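Local coordinates for protein carboxypeptidase Y inhibitor (Saccharomyces cerevisiae, PDB 1WPX) that inhibits the serine protease carboxypeptidase Y specifically and potently, as a member of the phosphatidylethanolamine-binding protein family, at residues 92-97 against 164-169. Sequence-based numbering, arbitrary orientation.
With SO4 (sulfate ion), chain G.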
loop_
_atom_site.group_PDB
_atom_site.type_symbol
_atom_site.label_atom_id
_atom_site.label_comp_id
_atom_site.label_asym_id
_atom_site.label_seq_id
_atom_site.Cartn_x
_atom_site.Cartn_y
_atom_site.Cartn_z
ATOM N N LEU B 92 23.889 -16.098 -5.927
ATOM C CA LEU B 92 23.295 -14.819 -5.570
ATOM C C LEU B 92 24.212 -13.698 -6.046
ATOM O O LEU B 92 25.376 -13.619 -5.648
ATOM C CB LEU B 92 23.117 -14.763 -4.052
ATOM C CG LEU B 92 21.997 -13.917 -3.455
ATOM C CD1 LEU B 92 20.737 -13.978 -4.312
ATOM C CD2 LEU B 92 21.718 -14.452 -2.066
ATOM N N VAL B 93 23.673 -12.835 -6.900
ATOM C CA VAL B 93 24.429 -11.722 -7.460
ATOM C C VAL B 93 23.885 -10.345 -7.075
ATOM O O VAL B 93 22.696 -10.186 -6.828
ATOM C CB VAL B 93 24.437 -11.807 -9.010
ATOM C CG1 VAL B 93 25.023 -10.536 -9.614
ATOM C CG2 VAL B 93 25.232 -13.014 -9.454
ATOM N N MET B 94 24.773 -9.356 -7.011
ATOM C CA MET B 94 24.375 -7.980 -6.738
ATOM C C MET B 94 25.148 -7.091 -7.703
ATOM O O MET B 94 26.377 -7.073 -7.692
ATOM C CB MET B 94 24.683 -7.553 -5.306
ATOM C CG MET B 94 24.074 -6.187 -4.980
ATOM S SD MET B 94 24.444 -5.557 -3.327
ATOM C CE MET B 94 24.907 -3.871 -3.716
ATOM N N THR B 95 24.434 -6.360 -8.548
ATOM C CA THR B 95 25.104 -5.499 -9.505
ATOM C C THR B 95 24.437 -4.130 -9.655
ATOM O O THR B 95 23.250 -3.964 -9.367
ATOM C CB THR B 95 25.172 -6.173 -10.892
ATOM O OG1 THR B 95 26.058 -5.431 -11.746
ATOM C CG2 THR B 95 23.783 -6.233 -11.521
ATOM N N ASP B 96 25.230 -3.159 -10.107
ATOM C CA ASP B 96 24.773 -1.794 -10.337
ATOM C C ASP B 96 24.985 -1.481 -11.819
ATOM O O ASP B 96 26.119 -1.407 -12.283
ATOM C CB ASP B 96 25.582 -0.818 -9.470
ATOM C CG ASP B 96 25.254 0.644 -9.762
ATOM O OD1 ASP B 96 24.395 0.917 -10.628
ATOM O OD2 ASP B 96 25.861 1.528 -9.122
ATOM N N PRO B 97 23.897 -1.306 -12.584
ATOM C CA PRO B 97 24.042 -1.005 -14.013
ATOM C C PRO B 97 24.122 0.500 -14.257
ATOM O O PRO B 97 24.156 0.957 -15.405
ATOM C CB PRO B 97 22.784 -1.609 -14.608
ATOM C CG PRO B 97 21.762 -1.258 -13.562
ATOM C CD PRO B 97 22.482 -1.538 -12.239
ATOM N N TYR B 164 20.417 -0.946 -7.532
ATOM C CA TYR B 164 21.196 -2.016 -6.923
ATOM C C TYR B 164 20.337 -3.265 -7.045
ATOM O O TYR B 164 19.384 -3.458 -6.284
ATOM C CB TYR B 164 21.499 -1.655 -5.473
ATOM C CG TYR B 164 22.465 -0.502 -5.410
ATOM C CD1 TYR B 164 23.817 -0.696 -5.709
ATOM C CD2 TYR B 164 22.020 0.799 -5.166
ATOM C CE1 TYR B 164 24.704 0.372 -5.775
ATOM C CE2 TYR B 164 22.900 1.883 -5.232
ATOM C CZ TYR B 164 24.242 1.659 -5.542
ATOM O OH TYR B 164 25.118 2.711 -5.650
ATOM N N VAL B 165 20.688 -4.104 -8.020
ATOM C CA VAL B 165 19.926 -5.311 -8.326
ATOM C C VAL B 165 20.425 -6.666 -7.818
ATOM O O VAL B 165 21.543 -7.086 -8.109
ATOM C CB VAL B 165 19.730 -5.420 -9.858
ATOM C CG1 VAL B 165 18.698 -6.484 -10.188
ATOM C CG2 VAL B 165 19.305 -4.070 -10.418
ATOM N N PHE B 166 19.569 -7.352 -7.062
ATOM C CA PHE B 166 19.882 -8.683 -6.558
ATOM C C PHE B 166 19.258 -9.698 -7.513
ATOM O O PHE B 166 18.102 -9.544 -7.918
ATOM C CB PHE B 166 19.306 -8.898 -5.158
ATOM C CG PHE B 166 20.011 -8.124 -4.089
ATOM C CD1 PHE B 166 19.458 -6.952 -3.577
ATOM C CD2 PHE B 166 21.230 -8.571 -3.582
ATOM C CE1 PHE B 166 20.107 -6.239 -2.574
ATOM C CE2 PHE B 166 21.885 -7.864 -2.581
ATOM C CZ PHE B 166 21.322 -6.693 -2.073
ATOM N N LEU B 167 20.025 -10.723 -7.880
ATOM C CA LEU B 167 19.537 -11.765 -8.781
ATOM C C LEU B 167 19.889 -13.159 -8.269
ATOM O O LEU B 167 21.034 -13.419 -7.881
ATOM C CB LEU B 167 20.115 -11.587 -10.190
ATOM C CG LEU B 167 19.876 -10.250 -10.892
ATOM C CD1 LEU B 167 21.049 -9.334 -10.618
ATOM C CD2 LEU B 167 19.739 -10.459 -12.381
ATOM N N LEU B 168 18.899 -14.049 -8.264
ATOM C CA LEU B 168 19.106 -15.416 -7.808
ATOM C C LEU B 168 19.121 -16.366 -9.006
ATOM O O LEU B 168 18.159 -16.424 -9.776
ATOM C CB LEU B 168 18.000 -15.832 -6.831
ATOM C CG LEU B 168 18.157 -17.232 -6.226
ATOM C CD1 LEU B 168 19.354 -17.233 -5.300
ATOM C CD2 LEU B 168 16.907 -17.632 -5.460
ATOM N N TYR B 169 20.218 -17.101 -9.166
ATOM C CA TYR B 169 20.338 -18.047 -10.272
ATOM C C TYR B 169 20.446 -19.489 -9.799
ATOM O O TYR B 169 21.003 -19.766 -8.737
ATOM C CB TYR B 169 21.575 -17.745 -11.117
ATOM C CG TYR B 169 21.514 -16.476 -11.923
ATOM C CD1 TYR B 169 21.932 -15.262 -11.380
ATOM C CD2 TYR B 169 21.058 -16.492 -13.244
ATOM C CE1 TYR B 169 21.902 -14.089 -12.135
ATOM C CE2 TYR B 169 21.017 -15.330 -14.007
ATOM C CZ TYR B 169 21.444 -14.128 -13.449
ATOM O OH TYR B 169 21.428 -12.978 -14.210
HETATM S S SO4 G . 28.715 1.714 -7.099
HETATM O O1 SO4 G . 30.153 1.390 -7.097
HETATM O O2 SO4 G . 28.205 1.665 -5.716
HETATM O O3 SO4 G . 28.521 3.067 -7.655
HETATM O O4 SO4 G . 27.997 0.737 -7.934
#
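Val93 and Leu167 exchange two backbone hydrogen bonds, as do Thr95 and Val165, and these paired bonds zip 92-97 to 164-169 as antiparallel neighbours whose strand axes run 155° apart. Val93 N donates to Leu167 O at 2.9 Å. Between the two hydrogen-bonded pairs lies the non-hydrogen-bonded pair Met94 and Phe166, whose side chains run alongside each other. Met94 CG sits over one face of the Phe166 ring, 4.1 Å from its centroid, a CH-pi contact. Farther along, Met94 SD meets the ring obliquely in a Met-aromatic contact, 3.5 Å from Phe166 CE2; a bend at chi3 (134°) then carries the methyl CE to Tyr164 CD1. On this face of the sheet, too, Leu92 CD1 touches Leu168 CD1. Val93, Thr95, Val165 and Leu167 cover the reverse face, where helix 198-203 packs on Val93 and Thr95. The two strands are neighbours in the central antiparallel sheet of the phosphatidylethanolamine-binding protein fold, between strands 110-120 and 208-217. At the end of the pair is an anion site, occupied by a sulfate probably taken from the crystallisation liquor. Tyr164 OH donates to SO4 O2 over 3.3 Å, and His112 NE2 and Ala154 N hydrogen-bond to the sulfate as well. Asp96 OD2 lies 2.6 Å from SO4 O4; it is hydrogen-bonded to His162 ND1, while Asp98 N holds OD1. The Asp96 carboxylate and the Tyr164 ring meet at a slant, their planes 57° apart. Were Tyr164 an alanine, hydroxyl and ring would be gone, and the sulfate would probably be held less firmly, with the Met94 methyl losing its packing partner.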